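Local coordinates for protein Fe-S binding reductase, putative (Thermus thermophilus, PDB 2D4P) that is of unknown function but belongs to the GNAT acetyltransferase superfamily and may therefore transfer acyl groups, at residues G48-Q53 with R81-S86. Numbering follows the deposited sequence.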
loop_
_atom_site.group_PDB
_atom_site.type_symbol
_atom_site.label_atom_id
_atom_site.label_comp_id
_atom_site.label_asym_id
_atom_site.label_seq_id
_atom_site.Cartn_x
_atom_site.Cartn_y
_atom_site.Cartn_z
ATOM N N GLY A 48 -8.031 -3.934 -5.588
ATOM C CA GLY A 48 -6.944 -3.861 -4.639
ATOM C C GLY A 48 -6.929 -2.538 -3.917
ATOM O O GLY A 48 -7.662 -1.603 -4.274
ATOM N N PHE A 49 -6.073 -2.446 -2.914
ATOM C CA PHE A 49 -5.836 -1.160 -2.269
ATOM C C PHE A 49 -4.458 -1.134 -1.643
ATOM O O PHE A 49 -3.872 -2.176 -1.365
ATOM C CB PHE A 49 -6.931 -0.851 -1.221
ATOM C CG PHE A 49 -6.918 -1.765 -0.001
ATOM C CD1 PHE A 49 -6.075 -1.526 1.072
ATOM C CD2 PHE A 49 -7.818 -2.813 0.090
ATOM C CE1 PHE A 49 -6.078 -2.358 2.165
ATOM C CE2 PHE A 49 -7.826 -3.652 1.195
ATOM C CZ PHE A 49 -6.965 -3.410 2.232
ATOM N N ALA A 50 -3.944 0.073 -1.430
ATOM C CA ALA A 50 -2.673 0.273 -0.745
ATOM C C ALA A 50 -2.876 1.333 0.328
ATOM O O ALA A 50 -3.390 2.405 0.041
ATOM C CB ALA A 50 -1.586 0.711 -1.712
ATOM N N LEU A 51 -2.497 0.997 1.566
ATOM C CA LEU A 51 -2.492 1.939 2.684
ATOM C C LEU A 51 -1.052 2.306 2.922
ATOM O O LEU A 51 -0.255 1.451 3.238
ATOM C CB LEU A 51 -3.059 1.290 3.940
ATOM C CG LEU A 51 -4.426 0.660 3.762
ATOM C CD1 LEU A 51 -4.888 0.184 5.122
ATOM C CD2 LEU A 51 -5.450 1.587 3.103
ATOM N N ALA A 52 -0.733 3.566 2.701
ATOM C CA ALA A 52 0.637 4.067 2.786
ATOM C C ALA A 52 0.677 5.444 3.438
ATOM O O ALA A 52 -0.296 6.190 3.420
ATOM C CB ALA A 52 1.305 4.093 1.424
ATOM N N GLN A 53 1.827 5.775 4.019
ATOM C CA GLN A 53 1.971 7.012 4.783
ATOM C C GLN A 53 3.409 7.456 4.851
ATOM O O GLN A 53 4.342 6.638 4.761
ATOM C CB GLN A 53 1.420 6.848 6.223
ATOM C CG GLN A 53 2.232 5.873 7.062
ATOM C CD GLN A 53 1.575 5.635 8.426
ATOM O OE1 GLN A 53 1.473 6.575 9.227
ATOM N NE2 GLN A 53 1.093 4.421 8.655
ATOM N N ARG A 81 2.741 1.741 -8.372
ATOM C CA ARG A 81 3.070 2.878 -9.221
ATOM C C ARG A 81 2.406 4.143 -8.686
ATOM O O ARG A 81 2.999 5.246 -8.694
ATOM C CB ARG A 81 2.623 2.616 -10.673
ATOM C CG ARG A 81 3.573 1.718 -11.447
ATOM C CD ARG A 81 3.409 1.768 -12.962
ATOM N NE ARG A 81 2.010 1.702 -13.353
ATOM C CZ ARG A 81 1.329 0.579 -13.587
ATOM N NH1 ARG A 81 1.923 -0.612 -13.499
ATOM N NH2 ARG A 81 0.034 0.661 -13.930
ATOM N N ALA A 82 1.171 4.008 -8.215
ATOM C CA ALA A 82 0.436 5.170 -7.730
ATOM C C ALA A 82 1.102 5.663 -6.439
ATOM O O ALA A 82 1.287 6.855 -6.230
ATOM C CB ALA A 82 -1.035 4.815 -7.492
ATOM N N VAL A 83 1.489 4.728 -5.581
ATOM C CA VAL A 83 2.191 5.105 -4.358
ATOM C C VAL A 83 3.523 5.811 -4.684
ATOM O O VAL A 83 3.820 6.872 -4.117
ATOM C CB VAL A 83 2.425 3.910 -3.418
ATOM C CG1 VAL A 83 3.323 4.335 -2.268
ATOM C CG2 VAL A 83 1.067 3.332 -2.901
ATOM N N VAL A 84 4.302 5.237 -5.590
ATOM C CA VAL A 84 5.608 5.782 -5.984
ATOM C C VAL A 84 5.417 7.177 -6.558
ATOM O O VAL A 84 6.152 8.094 -6.200
ATOM C CB VAL A 84 6.386 4.826 -6.936
ATOM C CG1 VAL A 84 7.569 5.523 -7.595
ATOM C CG2 VAL A 84 6.862 3.631 -6.163
ATOM N N LYS A 85 4.479 7.345 -7.481
ATOM C CA LYS A 85 4.210 8.677 -8.030
ATOM C C LYS A 85 3.901 9.705 -6.918
ATOM O O LYS A 85 4.441 10.814 -6.923
ATOM C CB LYS A 85 3.051 8.643 -9.010
ATOM C CG LYS A 85 2.801 9.988 -9.656
ATOM C CD LYS A 85 1.651 9.909 -10.610
ATOM C CE LYS A 85 1.473 11.228 -11.346
ATOM N NZ LYS A 85 1.270 12.360 -10.418
ATOM N N SER A 86 3.053 9.325 -5.970
ATOM C CA SER A 86 2.684 10.214 -4.870
ATOM C C SER A 86 3.915 10.564 -3.989
ATOM O O SER A 86 4.035 11.653 -3.435
ATOM C CB SER A 86 1.558 9.615 -4.049
ATOM O OG SER A 86 1.987 8.572 -3.174
#
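The backbones of strand 48-53 and helical turn 81-86 come closest at A52 and V83, whose CA atoms are 7.4 Å apart. The strand runs in the middle of the sheet, hydrogen-bonded through its backbone to its antiparallel neighbours, strands 38-42 and 61-70, and the helix lies over one face. V83 carries the contact from the helix side. Its CG1 stands anti to the backbone N (chi1 172°), which leaves CG2 beside that N and spreads the two methyls over two strand residues: CG2 meets CB of A50 at 3.9 Å, and CG1 lies 4.2 Å from CB of A52. Alanines two positions apart point to the same face, and their single methyls let the helix come near; the beta-branched valine reaches both at once, joined by F38 and V63 from the neighbouring strands. F49 and L51, alternating with the alanines, pack on the other face, where L51 meets F31 of helix 25-34. The short side chain of S86 bends back so that OG bonds O of V83 (2.7 Å), three residues earlier, and also H36. This small, apolar, buried contact is consistent with a GNAT-type alpha/beta core, helix 73-89 forming the beta-alpha-beta crossover between parallel strands 61-70 and 94-97.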